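Lmo0305 protein (Listeria monocytogenes, PDB 3PJ0) is of unknown function but is a dimeric, pyridoxal phosphate-bearing protein of the fold-type I superfamily. Local coordinates at residues 257-262 with 336-341; 181-186 with 288-293; 40-43 with 48-51; 66-71 with 244-249. One frame throughout, in Å; residues are numbered along the deposited sequence. Where two conformers were deposited one is given.

Contacts 2, 3 and 4 are buried, whereas contact 1 lies at the surface and rests on a salt bridge. Contact 4 is apolar, an aromatic ring packed against a helix; contact 3 sets two aliphatic residues against an aspartate and a backbone N; contact 2 mixes polar chains with bridging waters. Contact 4 uses helix 243-256 and contact 3 packs on the same helix; the two touch through Ile50 and Ile246, and both reach the second subunit. Contacts 1 and 2 form a second pair, joined by a probable backbone hydrogen bond from Val336 N to Asn290 O and by the packing of Trp182 and Pro186 against Met260. The centres of contacts 2 and 4 are 22 Å apart.

Contact 1 of 4, residues 257-262 with 336-341; sequences IGKMAE and VGDAFA
The flat group at the middle of this contact is the carboxylate of Asp338, and Lys259 comes to it from above the plane. The ammonium NZ of Lys259 donates to OD1 of Asp338 at 2.9 Å, on a line lifted 52° out of that plane, while OD2 of the same carboxylate is 3.4 Å from NZ. Lys259 has two conformers, so the bridge may be made only part of the time. Two further groups share the carboxylate: Tyr263 OH hydrogen-bonds to OD1, and Arg256 makes a salt bridge to OD2. With two basic residues and a hydroxyl around it, the aspartate is probably held as the anion.

Lys259 reaches across fully extended beyond CG, and its chain crosses that of Asp338 at about a right angle; CD of Lys259 passes 3.4 Å from OD1 of Asp338. Farther along, Glu262 adds a light touch, OE2 to CB of Ala341 at 4.4 Å, and the like-charged Glu262 OE2 and Asp338 OD1 stay 5.6 Å apart. Both glutamate and alanine are exposed, in keeping with the modest 121 Å² buried here.

Where it forms, the bond links the turn between helices 243-256 and 260-275 to the loop that follows strand 329-335, a surface salt bridge beside the C-terminal antiparallel sheet of this fold-type I protein.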
loop_
_atom_site.group_PDB
_atom_site.type_symbol
_atom_site.label_atom_id
_atom_site.label_comp_id
_atom_site.label_asym_id
_atom_site.label_seq_id
_atom_site.Cartn_x
_atom_site.Cartn_y
_atom_site.Cartn_z
ATOM N N ILE A 257 20.327 -8.962 -8.052
ATOM C CA ILE A 257 21.246 -8.795 -6.920
ATOM C C ILE A 257 22.704 -9.136 -7.321
ATOM O O ILE A 257 23.658 -8.441 -6.911
ATOM C CB ILE A 257 20.784 -9.579 -5.665
ATOM C CG1 ILE A 257 21.587 -9.146 -4.409
ATOM C CG2 ILE A 257 20.940 -11.114 -5.868
ATOM C CD1 ILE A 257 21.569 -7.635 -4.114
ATOM N N GLY A 258 22.901 -10.143 -8.172
ATOM C CA GLY A 258 24.238 -10.507 -8.597
ATOM C C GLY A 258 24.909 -9.528 -9.559
ATOM O O GLY A 258 26.086 -9.722 -9.927
ATOM N N LYS A 259 24.173 -8.503 -9.993
ATOM C CA LYS A 259 24.691 -7.482 -10.908
ATOM C C LYS A 259 25.174 -6.189 -10.238
ATOM O O LYS A 259 25.583 -5.256 -10.939
ATOM C CB LYS A 259 23.624 -7.102 -11.932
ATOM C CG LYS A 259 23.144 -8.254 -12.803
ATOM C CD LYS A 259 22.301 -7.729 -13.956
ATOM C CE LYS A 259 21.679 -8.838 -14.795
ATOM N NZ LYS A 259 20.694 -8.303 -15.792
HETATM N N MSE A 260 25.113 -6.094 -8.914
HETATM C CA MSE A 260 25.497 -4.838 -8.259
HETATM C C MSE A 260 26.928 -4.416 -8.585
HETATM O O MSE A 260 27.173 -3.225 -8.822
HETATM C CB MSE A 260 25.234 -4.871 -6.738
HETATM C CG MSE A 260 23.765 -5.104 -6.397
HETATM SE SE MSE A 260 22.642 -3.650 -7.016
HETATM C CE MSE A 260 21.052 -4.686 -7.563
ATOM N N ALA A 261 27.868 -5.357 -8.586
ATOM C CA ALA A 261 29.274 -5.040 -8.932
ATOM C C ALA A 261 29.415 -4.564 -10.385
ATOM O O ALA A 261 30.187 -3.636 -10.675
ATOM C CB ALA A 261 30.179 -6.230 -8.659
ATOM N N GLU A 262 28.689 -5.228 -11.285
ATOM C CA GLU A 262 28.642 -4.883 -12.718
ATOM C C GLU A 262 28.127 -3.440 -12.929
ATOM O O GLU A 262 28.659 -2.685 -13.771
ATOM C CB GLU A 262 27.726 -5.878 -13.453
ATOM C CG GLU A 262 27.376 -5.489 -14.868
ATOM C CD GLU A 262 26.277 -6.349 -15.485
ATOM O OE1 GLU A 262 26.136 -7.541 -15.126
ATOM O OE2 GLU A 262 25.582 -5.810 -16.376
ATOM N N VAL A 336 22.669 3.557 -13.022
ATOM C CA VAL A 336 22.927 2.459 -13.962
ATOM C C VAL A 336 22.156 1.203 -13.569
ATOM O O VAL A 336 22.058 0.846 -12.383
ATOM C CB VAL A 336 24.432 2.156 -14.114
ATOM C CG1 VAL A 336 24.676 0.938 -15.039
ATOM C CG2 VAL A 336 25.156 3.350 -14.698
ATOM N N GLY A 337 21.602 0.547 -14.574
ATOM C CA GLY A 337 20.822 -0.668 -14.415
ATOM C C GLY A 337 20.999 -1.525 -15.648
ATOM O O GLY A 337 22.048 -1.451 -16.317
ATOM N N ASP A 338 19.979 -2.310 -15.993
ATOM C CA ASP A 338 20.102 -3.242 -17.146
ATOM C C ASP A 338 20.124 -2.550 -18.515
ATOM O O ASP A 338 20.654 -3.098 -19.484
ATOM C CB ASP A 338 18.970 -4.292 -17.176
ATOM C CG ASP A 338 19.087 -5.375 -16.114
ATOM O OD1 ASP A 338 20.107 -5.509 -15.407
ATOM O OD2 ASP A 338 18.096 -6.108 -15.980
ATOM N N ALA A 339 19.538 -1.359 -18.619
ATOM C CA ALA A 339 19.500 -0.655 -19.912
ATOM C C ALA A 339 20.904 -0.336 -20.447
ATOM O O ALA A 339 21.166 -0.465 -21.643
ATOM C CB ALA A 339 18.670 0.646 -19.796
ATOM N N PHE A 340 21.818 0.031 -19.562
ATOM C CA PHE A 340 23.172 0.414 -20.010
ATOM C C PHE A 340 23.859 -0.655 -20.879
ATOM O O PHE A 340 24.431 -0.335 -21.921
ATOM C CB PHE A 340 24.073 0.825 -18.838
ATOM C CG PHE A 340 25.451 1.250 -19.273
ATOM C CD1 PHE A 340 25.658 2.502 -19.829
ATOM C CD2 PHE A 340 26.529 0.381 -19.171
ATOM C CE1 PHE A 340 26.928 2.887 -20.284
ATOM C CE2 PHE A 340 27.818 0.762 -19.630
ATOM C CZ PHE A 340 28.011 2.011 -20.171
ATOM N N ALA A 341 23.733 -1.918 -20.478
ATOM C CA ALA A 341 24.397 -3.008 -21.183
ATOM C C ALA A 341 23.796 -3.293 -22.558
ATOM O O ALA A 341 24.426 -3.994 -23.351
ATOM C CB ALA A 341 24.419 -4.278 -20.332
#

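Contact 2 of 4, residues 181-186 with 288-293; sequences LWEITP and VSNMFH
Glu183 and Asn290 cross at a slant, the carboxylate and amide planes turned 60° from each other. The touching is done by the aliphatic part of the glutamate: CG of Glu183 lies 3.2 Å from OD1 of Asn290, and CB of Glu183 is 3.4 Å from the same oxygen. A bend at chi2 (91°) swings the Glu183 carboxylate away from a direct meeting with the amide, and a water spans the gap instead. That water donates to OE2 of Glu183 at 2.6 Å and accepts from ND2 of Asn290 at 3.1 Å. The amide nitrogen also bonds to Val336 O, which helps fix the rotation of the asparagine.

A second water links the backbones, donating to O of Glu183 and to O of Val288. Beside it, CB of Ser289 packs 3.8 Å from Glu183 O, and CG2 of Ile184 approaches the same CB at 4.4 Å. The hydroxyl of Ser289 is turned back on its own chain, where OG accepts from N of Met291 with an angle of 166° at the hydrogen, closing an ST turn at the start of strand 291-296.

Met260 covers Glu183 from the side of helix 260-275. The contact is a buried, water-bridged seam between the loop after strand 173-178 of the central mixed sheet and the connection between antiparallel strands 280-283 and 291-296 of the smaller sheet, where the two sheet-bearing parts of the fold-type I architecture meet.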
loop_
_atom_site.group_PDB
_atom_site.type_symbol
_atom_site.label_atom_id
_atom_site.label_comp_id
_atom_site.label_asym_id
_atom_site.label_seq_id
_atom_site.Cartn_x
_atom_site.Cartn_y
_atom_site.Cartn_z
ATOM N N LEU A 181 20.704 0.201 -0.503
ATOM C CA LEU A 181 21.738 -0.616 0.148
ATOM C C LEU A 181 22.457 -1.606 -0.772
ATOM O O LEU A 181 23.681 -1.769 -0.691
ATOM C CB LEU A 181 21.136 -1.426 1.298
ATOM C CG LEU A 181 22.097 -2.380 2.027
ATOM C CD1 LEU A 181 23.262 -1.609 2.735
ATOM C CD2 LEU A 181 21.272 -3.208 3.022
ATOM N N TRP A 182 21.706 -2.298 -1.603
ATOM C CA TRP A 182 22.252 -3.352 -2.441
ATOM C C TRP A 182 23.360 -2.806 -3.353
ATOM O O TRP A 182 24.365 -3.459 -3.602
ATOM C CB TRP A 182 21.158 -3.986 -3.298
ATOM C CG TRP A 182 19.850 -4.284 -2.545
ATOM C CD1 TRP A 182 18.645 -3.693 -2.783
ATOM C CD2 TRP A 182 19.629 -5.206 -1.469
ATOM N NE1 TRP A 182 17.681 -4.202 -1.952
ATOM C CE2 TRP A 182 18.256 -5.116 -1.119
ATOM C CE3 TRP A 182 20.445 -6.089 -0.757
ATOM C CZ2 TRP A 182 17.686 -5.876 -0.076
ATOM C CZ3 TRP A 182 19.879 -6.844 0.262
ATOM C CH2 TRP A 182 18.503 -6.737 0.580
ATOM N N GLU A 183 23.158 -1.576 -3.804
ATOM C CA GLU A 183 24.073 -0.916 -4.714
ATOM C C GLU A 183 25.431 -0.525 -4.127
ATOM O O GLU A 183 26.357 -0.235 -4.902
ATOM C CB GLU A 183 23.416 0.365 -5.257
ATOM C CG GLU A 183 22.172 0.177 -6.085
ATOM C CD GLU A 183 20.854 0.204 -5.328
ATOM O OE1 GLU A 183 20.702 -0.525 -4.338
ATOM O OE2 GLU A 183 19.937 0.926 -5.795
ATOM N N ILE A 184 25.551 -0.466 -2.793
ATOM C CA ILE A 184 26.807 -0.034 -2.148
ATOM C C ILE A 184 27.739 -1.157 -1.642
ATOM O O ILE A 184 28.890 -0.902 -1.301
ATOM C CB ILE A 184 26.536 0.978 -0.992
ATOM C CG1 ILE A 184 25.914 0.312 0.253
ATOM C CG2 ILE A 184 25.671 2.127 -1.478
ATOM C CD1 ILE A 184 25.685 1.240 1.406
ATOM N N THR A 185 27.285 -2.398 -1.628
ATOM C CA THR A 185 28.153 -3.481 -1.131
ATOM C C THR A 185 29.429 -3.640 -1.972
ATOM O O THR A 185 30.492 -3.879 -1.422
ATOM C CB THR A 185 27.401 -4.810 -0.927
ATOM O OG1 THR A 185 26.988 -5.351 -2.179
ATOM C CG2 THR A 185 26.187 -4.603 -0.037
ATOM N N PRO A 186 29.351 -3.437 -3.309
ATOM C CA PRO A 186 30.633 -3.564 -4.073
ATOM C C PRO A 186 31.739 -2.568 -3.655
ATOM O O PRO A 186 32.903 -2.973 -3.448
ATOM C CB PRO A 186 30.205 -3.335 -5.530
ATOM C CG PRO A 186 28.730 -3.691 -5.549
ATOM C CD PRO A 186 28.188 -3.262 -4.199
ATOM N N VAL A 288 30.662 5.751 -6.148
ATOM C CA VAL A 288 30.866 4.758 -5.121
ATOM C C VAL A 288 29.685 3.775 -5.146
ATOM O O VAL A 288 29.491 3.037 -4.210
ATOM C CB VAL A 288 31.036 5.456 -3.740
ATOM C CG1 VAL A 288 32.300 6.346 -3.759
ATOM C CG2 VAL A 288 29.749 6.271 -3.330
ATOM N N SER A 289 28.949 3.750 -6.262
ATOM C CA SER A 289 27.740 2.917 -6.416
ATOM C C SER A 289 27.350 2.983 -7.904
ATOM O O SER A 289 28.160 3.370 -8.752
ATOM C CB SER A 289 26.612 3.460 -5.524
ATOM O OG SER A 289 26.128 4.703 -6.055
ATOM N N ASN A 290 26.117 2.622 -8.220
ATOM C CA ASN A 290 25.671 2.633 -9.604
ATOM C C ASN A 290 25.187 4.016 -10.064
ATOM O O ASN A 290 24.780 4.185 -11.212
ATOM C CB ASN A 290 24.537 1.626 -9.771
ATOM C CG ASN A 290 23.322 2.030 -9.051
ATOM O OD1 ASN A 290 23.403 2.505 -7.895
ATOM N ND2 ASN A 290 22.158 1.873 -9.697
HETATM N N MSE A 291 25.231 5.002 -9.172
HETATM C CA MSE A 291 24.696 6.304 -9.464
HETATM C C MSE A 291 25.682 7.434 -9.295
HETATM O O MSE A 291 26.736 7.283 -8.671
HETATM C CB MSE A 291 23.491 6.587 -8.565
HETATM C CG MSE A 291 23.804 6.831 -7.113
HETATM SE SE MSE A 291 22.308 7.620 -6.129
HETATM C CE MSE A 291 22.259 9.331 -7.036
ATOM N N PHE A 292 25.301 8.581 -9.850
ATOM C CA PHE A 292 26.072 9.808 -9.746
ATOM C C PHE A 292 25.241 10.916 -10.392
ATOM O O PHE A 292 24.225 10.644 -11.029
ATOM C CB PHE A 292 27.475 9.698 -10.393
ATOM C CG PHE A 292 27.463 9.289 -11.831
ATOM C CD1 PHE A 292 27.347 10.232 -12.842
ATOM C CD2 PHE A 292 27.572 7.932 -12.187
ATOM C CE1 PHE A 292 27.329 9.834 -14.195
ATOM C CE2 PHE A 292 27.544 7.551 -13.510
ATOM C CZ PHE A 292 27.425 8.488 -14.517
ATOM N N HIS A 293 25.665 12.153 -10.163
ATOM C CA HIS A 293 25.060 13.334 -10.766
ATOM C C HIS A 293 26.070 13.937 -11.738
ATOM O O HIS A 293 27.245 13.918 -11.484
ATOM C CB HIS A 293 24.719 14.324 -9.664
ATOM C CG HIS A 293 23.541 13.917 -8.858
ATOM N ND1 HIS A 293 23.010 14.697 -7.853
ATOM C CD2 HIS A 293 22.759 12.816 -8.941
ATOM C CE1 HIS A 293 21.973 14.069 -7.332
ATOM N NE2 HIS A 293 21.780 12.946 -8.005
HETATM O O HOH W 1 29.033 0.154 -4.742
HETATM O O HOH W 2 19.754 2.481 -7.814
#

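Contact 3 of 4, residues 40-43 with 48-51; sequences ESDI and AVIE
Val49 and Asp42 make the tight half of this contact. CG1 of Val49, placed between its backbone N and carbonyl carbon (chi1 60°), lies over the extended chain, 3.4 Å from N of Asp42 and 3.6 Å from CB of Asp42. The neighbouring Ile50 adds its CG2 at 3.7 Å from the same Asp42 CB, which thus rests against two consecutive branched side chains of the helix. The methyl cover has a cost: the buried N of Asp42 finds no hydrogen-bond partner. The aspartate's oxygens do better, with OD2 bonded to N of Leu242 and OD1 weakly to N of Tyr243, at the beginning of helix 243-256.

Toward Glu40 the packing slackens. The Glu40 side chain is exposed and leads off from the helix, and apart from Val49 CG1 at 3.8 Å from O of Glu40, the link is a water that donates to that oxygen at 2.8 Å and accepts from N of Val49 at 3.1 Å. Between the two halves, Ser41 turns its side chain from the helix, and OG donates to O of Asp42 at 2.6 Å, in the carbonyl plane on a lone pair. Arg23 of the second subunit packs on Glu40 and Ser41, and backbone bonds from Ser41 reach that subunit.

This is plain packing of the loop leading into helix 48-61 on that helix's first turn, beside the second subunit.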
loop_
_atom_site.group_PDB
_atom_site.type_symbol
_atom_site.label_atom_id
_atom_site.label_comp_id
_atom_site.label_asym_id
_atom_site.label_seq_id
_atom_site.Cartn_x
_atom_site.Cartn_y
_atom_site.Cartn_z
ATOM N N GLU A 40 -1.387 -19.819 -2.959
ATOM C CA GLU A 40 -2.303 -19.062 -2.148
ATOM C C GLU A 40 -1.757 -17.686 -1.805
ATOM O O GLU A 40 -0.593 -17.510 -1.504
ATOM C CB GLU A 40 -2.671 -19.810 -0.863
ATOM C CG GLU A 40 -3.580 -21.030 -1.072
ATOM C CD GLU A 40 -5.045 -20.678 -1.308
ATOM O OE1 GLU A 40 -5.542 -19.659 -0.767
ATOM O OE2 GLU A 40 -5.730 -21.440 -2.022
ATOM N N SER A 41 -2.662 -16.722 -1.822
ATOM C CA SER A 41 -2.353 -15.397 -1.411
ATOM C C SER A 41 -2.036 -15.356 0.081
ATOM O O SER A 41 -2.573 -16.145 0.886
ATOM C CB SER A 41 -3.563 -14.470 -1.641
ATOM O OG SER A 41 -3.296 -13.160 -1.123
ATOM N N ASP A 42 -1.164 -14.416 0.418
ATOM C CA ASP A 42 -0.959 -14.024 1.805
ATOM C C ASP A 42 -2.317 -13.435 2.267
ATOM O O ASP A 42 -3.136 -13.004 1.425
ATOM C CB ASP A 42 0.180 -13.000 1.945
ATOM C CG ASP A 42 -0.012 -11.735 1.056
ATOM O OD1 ASP A 42 -0.178 -11.889 -0.171
ATOM O OD2 ASP A 42 0.082 -10.585 1.568
ATOM N N ILE A 43 -2.556 -13.427 3.582
ATOM C CA ILE A 43 -3.781 -12.922 4.181
ATOM C C ILE A 43 -3.425 -12.013 5.390
ATOM O O ILE A 43 -2.954 -12.501 6.432
ATOM C CB ILE A 43 -4.659 -14.085 4.653
ATOM C CG1 ILE A 43 -4.985 -15.027 3.475
ATOM C CG2 ILE A 43 -5.941 -13.560 5.385
ATOM C CD1 ILE A 43 -5.714 -14.352 2.322
ATOM N N ALA A 48 2.552 -18.350 3.803
ATOM C CA ALA A 48 3.899 -18.650 3.310
ATOM C C ALA A 48 4.482 -17.605 2.359
ATOM O O ALA A 48 5.644 -17.245 2.494
ATOM C CB ALA A 48 3.937 -20.053 2.642
ATOM N N VAL A 49 3.691 -17.094 1.413
ATOM C CA VAL A 49 4.270 -16.200 0.407
ATOM C C VAL A 49 4.926 -14.963 1.051
ATOM O O VAL A 49 6.027 -14.608 0.657
ATOM C CB VAL A 49 3.310 -15.813 -0.759
ATOM C CG1 VAL A 49 2.076 -15.097 -0.271
ATOM C CG2 VAL A 49 4.045 -14.919 -1.773
ATOM N N ILE A 50 4.282 -14.366 2.059
ATOM C CA ILE A 50 4.847 -13.203 2.732
ATOM C C ILE A 50 5.860 -13.602 3.809
ATOM O O ILE A 50 6.946 -13.021 3.899
ATOM C CB ILE A 50 3.746 -12.250 3.304
ATOM C CG1 ILE A 50 4.391 -10.947 3.821
ATOM C CG2 ILE A 50 2.907 -12.940 4.392
ATOM C CD1 ILE A 50 3.384 -9.907 4.313
ATOM N N GLU A 51 5.533 -14.602 4.612
ATOM C CA GLU A 51 6.425 -15.030 5.701
ATOM C C GLU A 51 7.766 -15.542 5.209
ATOM O O GLU A 51 8.804 -15.228 5.811
ATOM C CB GLU A 51 5.759 -16.100 6.564
ATOM C CG GLU A 51 4.534 -15.595 7.265
ATOM C CD GLU A 51 3.917 -16.619 8.191
ATOM O OE1 GLU A 51 4.709 -17.417 8.765
ATOM O OE2 GLU A 51 2.668 -16.588 8.358
HETATM O O HOH W 3 1.127 -18.476 0.484
#

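Contact 4 of 4, residues 66-71 with 244-249; sequences AVFFPS and PYILSA
Ile246 sits squarely over one face of the Phe68 ring: its CG1 is 3.7 Å from the ring centroid and 10° off the normal, a CH-pi contact. Tyr245 meets the same ring at the edge, CB of Tyr245 lying 4.0 Å from CZ of Phe68 near the ring plane, and CB of Ala249 adds an oblique touch 4.3 Å from CE1 of Phe68. The three helix residues occupy positions i, i+1 and i+4, a single surface patch for the phenyl group. Phe68 reaches it with CG trans to the main-chain nitrogen (chi1 -173°), which carries the ring straight off the strand toward the helix.

In the next shell, Ile246 is backed by Ile50 and Phe53 of helix 48-61, which also packs on this ring-bearing strand. The strand is an edge of the mixed sheet: the backbones of Val67 and Phe69 pair with strand 216-220, while N and O of Phe68 turn the other way and bond to Glu54 and Lys232. Within the helix, OG of Ser248 donates to O of Pro244 at 2.7 Å.

Farther out, in one of its two conformers, Tyr245 bonds through OH to Ser241 O of the second subunit, and its ring meets Tyr245 of that subunit with planes at about 75°. The short axes of strand 66-69 and helix 244-249 come within 10.0 Å, at 112°. This is alpha/beta layer packing, an interface helix laid across the edge of the central sheet in a fold-type I dimer.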
loop_
_atom_site.group_PDB
_atom_site.type_symbol
_atom_site.label_atom_id
_atom_site.label_comp_id
_atom_site.label_asym_id
_atom_site.label_seq_id
_atom_site.Cartn_x
_atom_site.Cartn_y
_atom_site.Cartn_z
ATOM N N ALA A 66 11.672 -9.453 10.056
ATOM C CA ALA A 66 11.383 -8.391 9.095
ATOM C C ALA A 66 9.910 -8.374 8.796
ATOM O O ALA A 66 9.197 -9.358 9.051
ATOM C CB ALA A 66 12.169 -8.608 7.786
ATOM N N VAL A 67 9.466 -7.240 8.252
ATOM C CA VAL A 67 8.088 -7.066 7.859
ATOM C C VAL A 67 8.065 -6.426 6.480
ATOM O O VAL A 67 8.758 -5.424 6.207
ATOM C CB VAL A 67 7.256 -6.237 8.890
ATOM C CG1 VAL A 67 7.997 -5.026 9.319
ATOM C CG2 VAL A 67 5.846 -5.889 8.327
ATOM N N PHE A 68 7.264 -7.016 5.606
ATOM C CA PHE A 68 7.100 -6.475 4.278
ATOM C C PHE A 68 6.074 -5.333 4.286
ATOM O O PHE A 68 4.910 -5.513 4.696
ATOM C CB PHE A 68 6.710 -7.567 3.265
ATOM C CG PHE A 68 6.706 -7.072 1.844
ATOM C CD1 PHE A 68 7.857 -7.118 1.094
ATOM C CD2 PHE A 68 5.553 -6.523 1.277
ATOM C CE1 PHE A 68 7.878 -6.656 -0.223
ATOM C CE2 PHE A 68 5.559 -6.040 -0.021
ATOM C CZ PHE A 68 6.732 -6.096 -0.780
ATOM N N PHE A 69 6.505 -4.170 3.793
ATOM C CA PHE A 69 5.686 -2.962 3.715
ATOM C C PHE A 69 5.379 -2.500 2.287
ATOM O O PHE A 69 6.213 -2.638 1.420
ATOM C CB PHE A 69 6.439 -1.803 4.384
ATOM C CG PHE A 69 6.201 -1.668 5.882
ATOM C CD1 PHE A 69 5.085 -0.986 6.360
ATOM C CD2 PHE A 69 7.110 -2.188 6.806
ATOM C CE1 PHE A 69 4.870 -0.848 7.734
ATOM C CE2 PHE A 69 6.906 -2.001 8.216
ATOM C CZ PHE A 69 5.785 -1.357 8.656
ATOM N N PRO A 70 4.184 -1.933 2.053
ATOM C CA PRO A 70 3.934 -1.424 0.704
ATOM C C PRO A 70 4.915 -0.317 0.297
ATOM O O PRO A 70 5.190 -0.147 -0.890
ATOM C CB PRO A 70 2.507 -0.877 0.789
ATOM C CG PRO A 70 2.205 -0.735 2.264
ATOM C CD PRO A 70 3.009 -1.765 2.940
ATOM N N SER A 71 5.419 0.443 1.265
ATOM C CA SER A 71 6.341 1.529 0.979
ATOM C C SER A 71 7.328 1.814 2.097
ATOM O O SER A 71 7.074 1.532 3.288
ATOM C CB SER A 71 5.539 2.818 0.730
ATOM O OG SER A 71 4.999 3.298 1.934
ATOM N N PRO A 244 1.270 -9.407 -5.051
ATOM C CA PRO A 244 1.763 -8.885 -6.329
ATOM C C PRO A 244 3.123 -8.192 -6.232
ATOM O O PRO A 244 3.960 -8.318 -7.154
ATOM C CB PRO A 244 0.644 -7.925 -6.788
ATOM C CG PRO A 244 -0.605 -8.451 -6.122
ATOM C CD PRO A 244 -0.111 -8.981 -4.785
ATOM N N TYR A 245 3.339 -7.483 -5.132
ATOM C CA TYR A 245 4.598 -6.795 -4.877
ATOM C C TYR A 245 5.625 -7.753 -4.275
ATOM O O TYR A 245 6.785 -7.650 -4.568
ATOM C CB TYR A 245 4.415 -5.576 -3.953
ATOM C CG TYR A 245 3.495 -4.506 -4.471
ATOM C CD1 TYR A 245 3.548 -4.084 -5.793
ATOM C CD2 TYR A 245 2.593 -3.883 -3.628
ATOM C CE1 TYR A 245 2.688 -3.089 -6.267
ATOM C CE2 TYR A 245 1.739 -2.877 -4.091
ATOM C CZ TYR A 245 1.798 -2.489 -5.407
ATOM O OH TYR A 245 0.949 -1.504 -5.854
ATOM N N ILE A 246 5.202 -8.709 -3.444
ATOM C CA ILE A 246 6.184 -9.666 -2.856
ATOM C C ILE A 246 6.800 -10.560 -3.934
ATOM O O ILE A 246 8.031 -10.680 -4.051
ATOM C CB ILE A 246 5.551 -10.568 -1.759
ATOM C CG1 ILE A 246 5.108 -9.727 -0.559
ATOM C CG2 ILE A 246 6.547 -11.653 -1.256
ATOM C CD1 ILE A 246 4.064 -10.454 0.283
ATOM N N LEU A 247 5.946 -11.167 -4.751
ATOM C CA LEU A 247 6.459 -12.025 -5.844
ATOM C C LEU A 247 7.404 -11.289 -6.809
ATOM O O LEU A 247 8.448 -11.853 -7.210
ATOM C CB LEU A 247 5.335 -12.722 -6.588
ATOM C CG LEU A 247 4.516 -13.711 -5.729
ATOM C CD1 LEU A 247 3.260 -14.138 -6.483
ATOM C CD2 LEU A 247 5.338 -14.949 -5.187
ATOM N N SER A 248 7.008 -10.083 -7.242
ATOM C CA SER A 248 7.844 -9.281 -8.124
ATOM C C SER A 248 9.127 -8.832 -7.419
ATOM O O SER A 248 10.191 -8.820 -8.057
ATOM C CB SER A 248 7.090 -8.082 -8.716
ATOM O OG SER A 248 6.458 -7.335 -7.705
ATOM N N ALA A 249 9.042 -8.483 -6.131
ATOM C CA ALA A 249 10.254 -8.085 -5.363
ATOM C C ALA A 249 11.238 -9.233 -5.312
ATOM O O ALA A 249 12.398 -9.070 -5.628
ATOM C CB ALA A 249 9.903 -7.637 -3.918
#